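Local structure of uncharacterized HTH-type transcriptional regulator YydK (Bacillus subtilis subsp. subtilis, 3BWG) at residues S79-Q84 with F230-N235; S176-H181 with I204-H209; L23-K28 with F68-K73; L199-I204 with K220-Y225. The protein probably binds DNA and regulates transcription as a member of the GntR family, though its targets and effector are not established. One frame throughout, in Å; residues are numbered along the deposited sequence.

Contact 1. Residues S79-Q84 with F230-N235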
# COMPACT_ATOMS: atom_id res chain seq x y z
N SER B 79 -0.84 -7.61 -5.89
CA SER B 79 -0.58 -7.01 -4.62
C SER B 79 0.63 -6.06 -4.72
O SER B 79 1.76 -6.47 -4.97
CB SER B 79 -0.39 -8.10 -3.57
OG SER B 79 0.03 -7.46 -2.38
N LEU B 80 0.38 -4.78 -4.58
CA LEU B 80 1.46 -3.82 -4.74
C LEU B 80 2.55 -4.05 -3.69
O LEU B 80 3.75 -3.99 -4.01
CB LEU B 80 0.88 -2.41 -4.65
CG LEU B 80 1.82 -1.21 -4.83
CD1 LEU B 80 2.35 -1.06 -6.24
CD2 LEU B 80 1.05 -0.00 -4.38
N LEU B 81 2.16 -4.35 -2.45
CA LEU B 81 3.09 -4.64 -1.37
C LEU B 81 3.34 -6.15 -1.26
O LEU B 81 2.39 -6.92 -1.15
CB LEU B 81 2.57 -4.05 -0.02
CG LEU B 81 2.25 -2.52 -0.01
CD1 LEU B 81 1.78 -2.01 1.35
CD2 LEU B 81 3.44 -1.66 -0.49
N SER B 82 4.60 -6.55 -1.29
CA SER B 82 4.97 -7.97 -1.35
C SER B 82 4.77 -8.63 0.00
O SER B 82 5.16 -8.07 1.03
CB SER B 82 6.46 -8.14 -1.73
OG SER B 82 6.86 -7.18 -2.70
N ASN B 83 4.15 -9.82 -0.00
CA ASN B 83 4.16 -10.73 1.16
C ASN B 83 3.48 -10.16 2.40
O ASN B 83 4.13 -9.98 3.44
CB ASN B 83 5.61 -11.15 1.51
CG ASN B 83 6.17 -12.22 0.56
OD1 ASN B 83 6.30 -11.99 -0.65
ND2 ASN B 83 6.54 -13.37 1.11
N GLN B 84 2.17 -9.88 2.31
CA GLN B 84 1.41 -9.28 3.41
C GLN B 84 -0.06 -9.72 3.49
O GLN B 84 -0.41 -10.83 3.10
CB GLN B 84 1.46 -7.75 3.32
CG GLN B 84 2.77 -7.15 3.79
CD GLN B 84 3.03 -5.82 3.14
OE1 GLN B 84 2.18 -4.93 3.20
NE2 GLN B 84 4.18 -5.68 2.49
N PHE B 230 -3.06 -2.96 -9.77
CA PHE B 230 -2.56 -3.24 -8.41
C PHE B 230 -3.56 -2.97 -7.31
O PHE B 230 -4.38 -2.08 -7.43
CB PHE B 230 -1.25 -2.47 -8.12
CG PHE B 230 -0.20 -2.73 -9.16
CD1 PHE B 230 0.72 -3.77 -9.00
CD2 PHE B 230 -0.13 -1.94 -10.30
CE1 PHE B 230 1.64 -4.08 -9.98
CE2 PHE B 230 0.82 -2.22 -11.30
CZ PHE B 230 1.71 -3.33 -11.11
N VAL B 231 -3.50 -3.77 -6.26
CA VAL B 231 -4.27 -3.51 -5.09
C VAL B 231 -3.35 -3.32 -3.86
O VAL B 231 -2.23 -3.86 -3.77
CB VAL B 231 -5.38 -4.60 -4.84
CG1 VAL B 231 -4.80 -6.07 -4.70
CG2 VAL B 231 -6.22 -4.22 -3.65
N VAL B 232 -3.85 -2.50 -2.94
CA VAL B 232 -3.25 -2.33 -1.65
C VAL B 232 -4.35 -2.15 -0.61
O VAL B 232 -5.37 -1.45 -0.83
CB VAL B 232 -2.16 -1.23 -1.64
CG1 VAL B 232 -2.59 -0.07 -2.39
CG2 VAL B 232 -1.66 -0.91 -0.20
N GLN B 233 -4.15 -2.87 0.50
CA GLN B 233 -5.05 -2.86 1.63
C GLN B 233 -4.37 -1.99 2.67
O GLN B 233 -3.19 -2.19 2.98
CB GLN B 233 -5.29 -4.27 2.18
CG GLN B 233 -5.99 -5.22 1.23
CD GLN B 233 -6.40 -6.59 1.85
OE1 GLN B 233 -7.09 -7.37 1.20
NE2 GLN B 233 -5.99 -6.86 3.11
N ALA B 234 -5.11 -1.01 3.18
CA ALA B 234 -4.60 -0.12 4.21
C ALA B 234 -5.43 -0.27 5.46
O ALA B 234 -6.67 -0.31 5.40
CB ALA B 234 -4.62 1.34 3.71
N ASN B 235 -4.77 -0.37 6.61
CA ASN B 235 -5.50 -0.50 7.87
C ASN B 235 -5.20 0.66 8.82
O ASN B 235 -5.56 1.82 8.49
CB ASN B 235 -5.27 -1.90 8.50
CG ASN B 235 -5.78 -3.05 7.57
OD1 ASN B 235 -6.81 -3.68 7.83
ND2 ASN B 235 -5.05 -3.30 6.47

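Contact 2. Residues S176-H181 with I204-H209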
# COMPACT_ATOMS: atom_id res chain seq x y z
N SER B 176 9.97 -2.17 3.33
CA SER B 176 10.33 -1.61 2.05
C SER B 176 9.61 -0.27 1.83
O SER B 176 8.50 -0.06 2.29
CB SER B 176 9.93 -2.58 0.90
OG SER B 176 8.60 -2.99 1.11
N ASP B 177 10.26 0.59 1.05
CA ASP B 177 9.68 1.83 0.55
C ASP B 177 9.45 1.77 -0.96
O ASP B 177 10.38 1.42 -1.69
CB ASP B 177 10.63 2.96 0.93
CG ASP B 177 10.87 3.03 2.46
OD1 ASP B 177 9.92 2.83 3.26
OD2 ASP B 177 12.04 3.23 2.87
N LEU B 178 8.25 2.10 -1.44
CA LEU B 178 7.97 2.18 -2.89
C LEU B 178 7.63 3.60 -3.29
O LEU B 178 6.84 4.25 -2.59
CB LEU B 178 6.83 1.25 -3.32
CG LEU B 178 7.04 -0.26 -3.49
CD1 LEU B 178 7.59 -0.89 -2.16
CD2 LEU B 178 5.78 -1.00 -3.96
N PHE B 179 8.27 4.07 -4.38
CA PHE B 179 8.09 5.35 -5.01
C PHE B 179 7.49 5.13 -6.40
O PHE B 179 8.06 4.37 -7.22
CB PHE B 179 9.43 6.12 -5.05
CG PHE B 179 10.04 6.27 -3.66
CD1 PHE B 179 9.57 7.24 -2.79
CD2 PHE B 179 11.03 5.39 -3.21
CE1 PHE B 179 10.10 7.37 -1.49
CE2 PHE B 179 11.56 5.48 -1.93
CZ PHE B 179 11.10 6.49 -1.07
N LEU B 180 6.30 5.69 -6.61
CA LEU B 180 5.48 5.46 -7.82
C LEU B 180 5.40 6.70 -8.68
O LEU B 180 5.14 7.79 -8.18
CB LEU B 180 4.06 5.02 -7.42
CG LEU B 180 3.78 3.58 -6.98
CD1 LEU B 180 4.32 3.24 -5.59
CD2 LEU B 180 2.31 3.35 -6.99
N HIS B 181 5.62 6.52 -9.98
CA HIS B 181 5.62 7.59 -10.96
C HIS B 181 4.80 7.10 -12.14
O HIS B 181 4.80 5.91 -12.45
CB HIS B 181 7.06 7.95 -11.42
CG HIS B 181 8.05 8.13 -10.29
ND1 HIS B 181 8.79 7.07 -9.79
CD2 HIS B 181 8.45 9.23 -9.60
CE1 HIS B 181 9.57 7.51 -8.81
NE2 HIS B 181 9.38 8.81 -8.67
N ILE B 204 7.99 2.19 -10.90
CA ILE B 204 8.16 2.09 -9.44
C ILE B 204 9.61 1.84 -9.11
O ILE B 204 10.23 0.95 -9.72
CB ILE B 204 7.32 0.90 -8.85
CG1 ILE B 204 5.86 1.00 -9.32
CG2 ILE B 204 7.48 0.76 -7.25
CD1 ILE B 204 4.96 -0.03 -8.75
N GLU B 205 10.13 2.64 -8.16
CA GLU B 205 11.37 2.36 -7.45
C GLU B 205 11.13 1.83 -6.07
O GLU B 205 10.40 2.46 -5.26
CB GLU B 205 12.24 3.60 -7.37
CG GLU B 205 12.65 4.11 -8.72
CD GLU B 205 13.10 5.53 -8.62
OE1 GLU B 205 12.24 6.45 -8.65
OE2 GLU B 205 14.31 5.75 -8.44
N SER B 206 11.74 0.68 -5.77
CA SER B 206 11.59 0.05 -4.49
C SER B 206 12.90 -0.08 -3.72
O SER B 206 13.93 -0.44 -4.28
CB SER B 206 10.98 -1.35 -4.64
OG SER B 206 9.80 -1.30 -5.41
N ILE B 207 12.85 0.14 -2.42
CA ILE B 207 14.03 -0.18 -1.58
C ILE B 207 13.56 -1.20 -0.55
O ILE B 207 12.65 -0.91 0.23
CB ILE B 207 14.64 1.05 -0.88
CG1 ILE B 207 15.10 2.09 -1.89
CG2 ILE B 207 15.87 0.69 -0.08
CD1 ILE B 207 14.01 2.97 -2.40
N PHE B 208 14.14 -2.39 -0.62
CA PHE B 208 13.85 -3.45 0.35
C PHE B 208 14.96 -3.49 1.39
O PHE B 208 16.15 -3.32 1.06
CB PHE B 208 13.64 -4.80 -0.35
CG PHE B 208 12.43 -4.81 -1.27
CD1 PHE B 208 11.21 -5.35 -0.83
CD2 PHE B 208 12.51 -4.31 -2.58
CE1 PHE B 208 10.08 -5.36 -1.69
CE2 PHE B 208 11.37 -4.35 -3.46
CZ PHE B 208 10.16 -4.85 -2.99
N HIS B 209 14.57 -3.66 2.65
CA HIS B 209 15.52 -3.61 3.77
C HIS B 209 15.49 -4.97 4.45
O HIS B 209 14.44 -5.65 4.46
CB HIS B 209 15.15 -2.50 4.80
CG HIS B 209 15.12 -1.11 4.22
ND1 HIS B 209 14.06 -0.63 3.47
CD2 HIS B 209 16.02 -0.10 4.28
CE1 HIS B 209 14.31 0.61 3.09
NE2 HIS B 209 15.51 0.94 3.53

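Contact 3. Residues L23-K28 with F68-K73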
# COMPACT_ATOMS: atom_id res chain seq x y z
N LEU B 23 -16.36 -16.56 0.21
CA LEU B 23 -16.73 -15.41 1.04
C LEU B 23 -16.06 -14.11 0.55
O LEU B 23 -14.89 -14.10 0.18
CB LEU B 23 -16.41 -15.66 2.52
CG LEU B 23 -17.11 -16.84 3.21
CD1 LEU B 23 -16.72 -16.90 4.68
CD2 LEU B 23 -18.64 -16.77 3.04
N GLN B 24 -16.82 -13.02 0.54
CA GLN B 24 -16.24 -11.73 0.17
C GLN B 24 -16.13 -10.84 1.38
O GLN B 24 -16.65 -11.16 2.45
CB GLN B 24 -17.02 -11.04 -0.96
CG GLN B 24 -18.50 -10.83 -0.72
CD GLN B 24 -19.19 -10.09 -1.90
OE1 GLN B 24 -18.53 -9.60 -2.84
NE2 GLN B 24 -20.53 -10.00 -1.85
N GLN B 25 -15.44 -9.71 1.21
CA GLN B 25 -15.25 -8.73 2.27
C GLN B 25 -16.54 -8.36 2.99
O GLN B 25 -17.54 -8.06 2.34
CB GLN B 25 -14.62 -7.49 1.67
CG GLN B 25 -14.27 -6.41 2.64
CD GLN B 25 -13.66 -5.26 1.91
OE1 GLN B 25 -14.38 -4.44 1.32
NE2 GLN B 25 -12.35 -5.25 1.86
N GLY B 26 -16.51 -8.37 4.34
CA GLY B 26 -17.70 -8.07 5.13
C GLY B 26 -18.56 -9.27 5.57
O GLY B 26 -19.40 -9.14 6.46
N ASP B 27 -18.36 -10.43 4.94
CA ASP B 27 -19.02 -11.65 5.35
C ASP B 27 -18.56 -12.11 6.74
O ASP B 27 -17.38 -12.00 7.09
CB ASP B 27 -18.78 -12.76 4.34
CG ASP B 27 -19.56 -12.56 3.03
OD1 ASP B 27 -20.53 -11.78 3.00
OD2 ASP B 27 -19.21 -13.17 2.02
N LYS B 28 -19.51 -12.58 7.54
CA LYS B 28 -19.25 -12.95 8.91
C LYS B 28 -18.71 -14.38 8.90
O LYS B 28 -19.24 -15.25 8.21
CB LYS B 28 -20.57 -12.90 9.69
CG LYS B 28 -20.43 -12.67 11.18
CD LYS B 28 -21.79 -12.62 11.86
CE LYS B 28 -21.65 -12.59 13.36
NZ LYS B 28 -20.45 -13.34 13.79
N PHE B 68 -15.07 -10.95 10.65
CA PHE B 68 -15.47 -10.72 9.25
C PHE B 68 -14.31 -10.87 8.27
O PHE B 68 -13.15 -10.64 8.62
CB PHE B 68 -16.08 -9.30 9.13
CG PHE B 68 -17.28 -9.08 10.01
CD1 PHE B 68 -18.56 -9.37 9.54
CD2 PHE B 68 -17.14 -8.61 11.32
CE1 PHE B 68 -19.67 -9.20 10.35
CE2 PHE B 68 -18.24 -8.43 12.13
CZ PHE B 68 -19.51 -8.73 11.65
N VAL B 69 -14.62 -11.19 7.02
CA VAL B 69 -13.62 -11.32 5.96
C VAL B 69 -13.16 -9.89 5.61
O VAL B 69 -13.98 -8.99 5.46
CB VAL B 69 -14.20 -12.09 4.71
CG1 VAL B 69 -13.19 -12.16 3.56
CG2 VAL B 69 -14.61 -13.54 5.09
N ARG B 70 -11.84 -9.71 5.49
CA ARG B 70 -11.19 -8.45 5.26
C ARG B 70 -10.70 -8.35 3.81
O ARG B 70 -10.71 -7.26 3.22
CB ARG B 70 -10.00 -8.29 6.25
CG ARG B 70 -9.01 -7.10 6.01
CD ARG B 70 -9.68 -5.73 5.97
NE ARG B 70 -8.78 -4.66 5.48
CZ ARG B 70 -8.71 -4.19 4.22
NH1 ARG B 70 -9.47 -4.70 3.27
NH2 ARG B 70 -7.89 -3.18 3.91
N LYS B 71 -10.29 -9.50 3.26
CA LYS B 71 -9.66 -9.57 1.96
C LYS B 71 -10.49 -8.78 0.98
O LYS B 71 -11.73 -8.92 0.89
CB LYS B 71 -9.51 -11.02 1.49
CG LYS B 71 -10.66 -11.54 0.64
CD LYS B 71 -10.92 -13.07 0.74
CE LYS B 71 -10.06 -13.89 -0.21
NZ LYS B 71 -10.60 -13.72 -1.58
N HIS B 72 -9.80 -7.93 0.25
CA HIS B 72 -10.41 -7.04 -0.73
C HIS B 72 -11.31 -7.79 -1.74
O HIS B 72 -11.11 -9.01 -2.03
CB HIS B 72 -9.29 -6.28 -1.45
CG HIS B 72 -8.40 -7.17 -2.29
ND1 HIS B 72 -8.74 -7.54 -3.57
CD2 HIS B 72 -7.19 -7.72 -2.03
CE1 HIS B 72 -7.78 -8.32 -4.06
NE2 HIS B 72 -6.83 -8.42 -3.15
N LYS B 73 -12.32 -7.09 -2.25
CA LYS B 73 -13.12 -7.60 -3.38
C LYS B 73 -12.30 -7.51 -4.67
O LYS B 73 -11.18 -6.97 -4.64
CB LYS B 73 -14.40 -6.81 -3.48
CG LYS B 73 -15.37 -7.14 -2.35
CD LYS B 73 -16.30 -5.98 -2.00
CE LYS B 73 -17.36 -5.81 -3.06
NZ LYS B 73 -18.49 -4.97 -2.54
O HOH W 1 -13.64 -9.99 -1.01

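Contact 4. Residues L199-I204 with K220-Y225. With EDO (1,2-ethanediol), chain I; EDO (1,2-ethanediol), chain H.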
# COMPACT_ATOMS: atom_id res chain seq x y z
N LEU B 199 3.37 5.54 -24.97
CA LEU B 199 2.25 4.97 -24.23
C LEU B 199 2.56 5.03 -22.73
O LEU B 199 3.73 5.19 -22.34
CB LEU B 199 1.89 3.56 -24.74
CG LEU B 199 1.40 3.54 -26.21
CD1 LEU B 199 1.24 2.12 -26.70
CD2 LEU B 199 0.09 4.31 -26.40
N PRO B 200 1.51 4.94 -21.87
CA PRO B 200 1.64 5.09 -20.41
C PRO B 200 2.38 3.94 -19.75
O PRO B 200 2.30 2.78 -20.20
CB PRO B 200 0.19 5.09 -19.92
CG PRO B 200 -0.65 5.27 -21.13
CD PRO B 200 0.12 4.68 -22.26
N LYS B 201 3.08 4.26 -18.66
CA LYS B 201 3.65 3.21 -17.78
C LYS B 201 3.58 3.66 -16.32
O LYS B 201 3.65 4.86 -16.01
CB LYS B 201 5.12 2.92 -18.12
CG LYS B 201 5.95 4.19 -18.10
CD LYS B 201 7.40 3.97 -17.91
CE LYS B 201 8.03 5.29 -17.55
NZ LYS B 201 9.35 5.40 -18.18
N LEU B 202 3.43 2.68 -15.45
CA LEU B 202 3.71 2.84 -14.05
C LEU B 202 5.16 2.44 -13.83
O LEU B 202 5.62 1.38 -14.28
CB LEU B 202 2.80 1.96 -13.21
CG LEU B 202 2.87 2.05 -11.69
CD1 LEU B 202 2.62 3.48 -11.09
CD2 LEU B 202 1.96 0.93 -11.06
N TYR B 203 5.87 3.36 -13.20
CA TYR B 203 7.27 3.23 -12.97
C TYR B 203 7.52 3.28 -11.46
O TYR B 203 7.26 4.29 -10.81
CB TYR B 203 8.02 4.36 -13.71
CG TYR B 203 9.47 4.42 -13.30
CD1 TYR B 203 10.29 3.31 -13.50
CD2 TYR B 203 10.01 5.54 -12.66
CE1 TYR B 203 11.62 3.30 -13.08
CE2 TYR B 203 11.36 5.56 -12.25
CZ TYR B 203 12.15 4.42 -12.49
OH TYR B 203 13.48 4.35 -12.15
N ILE B 204 7.99 2.19 -10.90
CA ILE B 204 8.16 2.09 -9.44
C ILE B 204 9.61 1.84 -9.11
O ILE B 204 10.23 0.95 -9.72
CB ILE B 204 7.32 0.90 -8.85
CG1 ILE B 204 5.86 1.00 -9.32
CG2 ILE B 204 7.48 0.76 -7.25
CD1 ILE B 204 4.96 -0.03 -8.75
N LYS B 220 14.17 -0.83 -10.12
CA LYS B 220 13.52 0.15 -10.98
C LYS B 220 12.70 -0.64 -11.96
O LYS B 220 13.25 -1.40 -12.75
CB LYS B 220 14.57 0.94 -11.72
CG LYS B 220 15.35 1.84 -10.77
CD LYS B 220 16.75 2.17 -11.30
CE LYS B 220 16.74 2.78 -12.67
NZ LYS B 220 16.69 4.26 -12.58
N ILE B 221 11.38 -0.46 -11.92
CA ILE B 221 10.49 -1.28 -12.74
C ILE B 221 9.46 -0.46 -13.51
O ILE B 221 8.83 0.45 -12.97
CB ILE B 221 9.79 -2.31 -11.90
CG1 ILE B 221 10.82 -3.08 -11.04
CG2 ILE B 221 8.95 -3.28 -12.82
CD1 ILE B 221 10.27 -4.22 -10.21
N SER B 222 9.32 -0.79 -14.79
CA SER B 222 8.27 -0.24 -15.61
C SER B 222 7.32 -1.38 -15.98
O SER B 222 7.75 -2.37 -16.56
CB SER B 222 8.86 0.37 -16.89
OG SER B 222 9.66 1.49 -16.55
N TYR B 223 6.04 -1.21 -15.67
CA TYR B 223 5.03 -2.20 -16.00
C TYR B 223 4.30 -1.95 -17.33
O TYR B 223 4.12 -0.79 -17.76
CB TYR B 223 4.04 -2.32 -14.84
CG TYR B 223 4.66 -2.85 -13.55
CD1 TYR B 223 4.68 -4.21 -13.29
CD2 TYR B 223 5.22 -1.98 -12.59
CE1 TYR B 223 5.27 -4.72 -12.11
CE2 TYR B 223 5.80 -2.48 -11.39
CZ TYR B 223 5.80 -3.86 -11.16
OH TYR B 223 6.35 -4.42 -10.02
N ASN B 224 3.85 -3.03 -17.94
CA ASN B 224 2.92 -2.97 -19.07
C ASN B 224 1.52 -2.57 -18.60
O ASN B 224 0.83 -3.36 -17.93
CB ASN B 224 2.94 -4.36 -19.74
CG ASN B 224 2.02 -4.48 -20.92
OD1 ASN B 224 1.04 -3.74 -21.07
ND2 ASN B 224 2.32 -5.46 -21.77
N TYR B 225 1.08 -1.35 -18.95
CA TYR B 225 -0.22 -0.82 -18.53
C TYR B 225 -1.42 -1.67 -18.97
O TYR B 225 -2.49 -1.59 -18.37
CB TYR B 225 -0.39 0.65 -18.98
CG TYR B 225 -0.82 0.84 -20.41
CD1 TYR B 225 -2.13 1.15 -20.72
CD2 TYR B 225 0.09 0.70 -21.46
CE1 TYR B 225 -2.56 1.33 -22.05
CE2 TYR B 225 -0.31 0.85 -22.81
CZ TYR B 225 -1.63 1.18 -23.08
OH TYR B 225 -2.03 1.36 -24.36
C1 EDO I . 0.35 -0.23 -15.45
O1 EDO I . 0.14 -1.16 -14.43
C2 EDO I . 1.84 -0.24 -15.68
O2 EDO I . 2.04 0.74 -16.66
C1 EDO H . 12.84 0.14 -15.33
O1 EDO H . 12.26 0.93 -16.36
C2 EDO H . 14.26 -0.17 -15.75
O2 EDO H . 15.02 1.03 -15.58
O HOH W 2 3.40 0.32 -20.15

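Contact 1. Residues S79-Q84 with F230-N235
Ser79 and Val231 form the parallel bridge of a small two-stranded sheet, in which the short strand 78-79 pairs with the C-terminal strand 230-234. Their CA atoms are 5.1 Å apart. Ser79 keeps its hydroxyl anti to the backbone N (chi1 173°), which aims OG forward along its own segment to Leu81 O, 2.7 Å away. This hydrogen bond closes a tight bend as the chain leaves the sheet. Leu80 makes the backbone bond of the contact: its N lies 2.9 Å from Val231 O and the N-H points almost straight at the acceptor (173°). Its side chain then straddles the strand residues that flank Val231. Leu80 CB rests 4.1 Å from Phe230 CB, the two side chains crossing at about a right angle; Leu80 CD1 approaches the Phe230 ring obliquely, near that ring's own CD1, while Leu80 CD2 reaches the other way to Val232 CG1 at 4.1 Å. Leu80 CD1 also packs on Ile204 of strand 200-210, and Phe230 meets Tyr223 edge-to-face, so this apolar patch is continuous with the UTRA sheet. Strand 230-234 itself also pairs, antiparallel, with a strand of the second subunit, which places this small sheet beside the dimer interface. As the chain bends away from the bridge, Leu81 sends its side chain back to the strand, where one branch completes the patch: Leu81 CD1 touches Val232 CG2 at 3.9 Å.

Contact 2. Residues S176-H181 with I204-H209
Ile204, Glu205 and Phe179 bury much of the surface in this antiparallel pairing between strands 173-184 and 200-210 of the UTRA sheet; the axes of the two short segments approach to 4.6 Å, with their directions 171° apart. Ile204 shares a face with Leu178 and Leu180 and fills the gap between them. Its chi1 of -52° turns CG2 toward Leu178, meeting Leu178 CG at 3.9 Å, and CG1 toward Leu180, 4.1 Å from Leu180 CG, where the side chains run side by side in the same direction. Glu205 and Phe179 are a hydrogen-bonded pair, with Phe179 N 2.8 Å from Glu205 O and Glu205 N 2.9 Å from Phe179 O. Phe179 turns to the face that carries Asp177, Glu205 and Ile207. There Ile207 CD1 comes up in the plane of its ring, at the edge, 3.5 Å from Phe179 CE2; the terminal methyl is swung there by chi2 of 82°. The carboxylate of Glu205 is gripped from outside the two segments: OE2 is bonded to Tyr218 OH, and OE1 forms a salt bridge with Arg74 of the second subunit, which also makes a cation-pi contact with Phe179. On the same face Asp177 OD1 pairs with Arg70 of that subunit. The face with Ile204, Leu178 and Leu180 is thus uncharged, hydrocarbon packing with two serines beside it, whereas the opposite one buries acidic groups that meet arginines of the other chain, so the second subunit probably helps to balance their charge.

Contact 3. Residues L23-K28 with F68-K73
Gly26 N donates to Val69 O at 2.8 Å, joining a type II beta turn, Gln24 to Asp27, to the end of strand 66-69 in the winged-helix DNA-binding region. Val69 N returns the bond to Asp27 O at 2.9 Å. From the turn Gln25 extends along the chain that leaves the strand. Its CB sits 3.3 Å from Lys71 O, and CG passes 3.7 Å from Arg70 O. With CG anti to the backbone N (chi1 -176°) and the next torsion also extended, the amide reaches past the strand end, where NE2 gives Arg70 O a nearly straight bond (2.9 Å, 176°); Arg70 O lies in the plane of the Gln25 amide, while NE2 is tilted from the Arg70 carbonyl plane. OE1 skirts Lys73 CD and makes a weak bond to His209 of the second subunit. NE2 and Arg70 NH1 are both donors and do not bond each other; instead they serve the two oxygens of Asp177 of that subunit, which thereby holds turn and arginine together. Water 1 links Gln25 N to Lys71 O. At the opposite end Lys28 CG packs obliquely on Phe68 CE1, and Gly26 O lies at the ring edge, near its plane, 3.2 Å from Phe68 CD1.

Contact 4. Residues L199-I204 with K220-Y225
Pro200 CD sits over the centre of one face of the Tyr225 ring, a CH-pi contact of 4.0 Å to the ring centroid and 13° off the normal, while water 2 lies in plane at the ring edge. Tyr225 CG occupies the position between backbone N and carbonyl carbon (chi1 82°), which folds the ring back over the proline. The Tyr223 ring has Ile221 CG2 on one face, offset toward the rim, and Leu202 O at its edge; Ile204 CD1 approaches Tyr223 CE2 obliquely at 3.7 Å. Lys220 CB and one of two 1,2-ethanediols, both probably from the crystallisation liquor, meet the edge of Tyr203. Lys220 runs alongside that tyrosine, its NZ donating to Tyr203 OH at 3.2 Å and also pairing with Glu110. Ile204 and Ile221 exchange backbone bonds. Tyr223 N bonds to Leu202 O, but the return link from Leu202 N (2.7 Å) to Tyr223 O (2.8 Å) runs through O2 of the other ethanediol. Water 2 joins Pro200 O, Tyr223 O and Tyr225 N. This open end of the hairpin, far from its turn, lies between strands 173-184 and 135-145, with Val182 of the second subunit packed against Leu202 and Tyr225.

How the contacts relate
Contacts 2 and 4 are neighbouring ladders of one UTRA sheet: both use strand 200-210 and share Ile204, with His181 O bonded to Tyr203 N between them. Contact 2 is regular and buried; contact 4, partly buried, is completed near Tyr223 by a water and an additive diol. Contact 1, also buried, has a single cross-segment hydrogen bond and relies on aliphatic packing, with Leu80 touching Ile204 and Phe230 touching Leu202. Contact 3 is the surface contact, about 28 Å from contact 2 between centres and held mainly by polar bonds. Contact 1 meets it through Gln233 and His72. Although contacts 2 and 3 do not touch within the chain, Asp177 and Arg70 join them across the dimer.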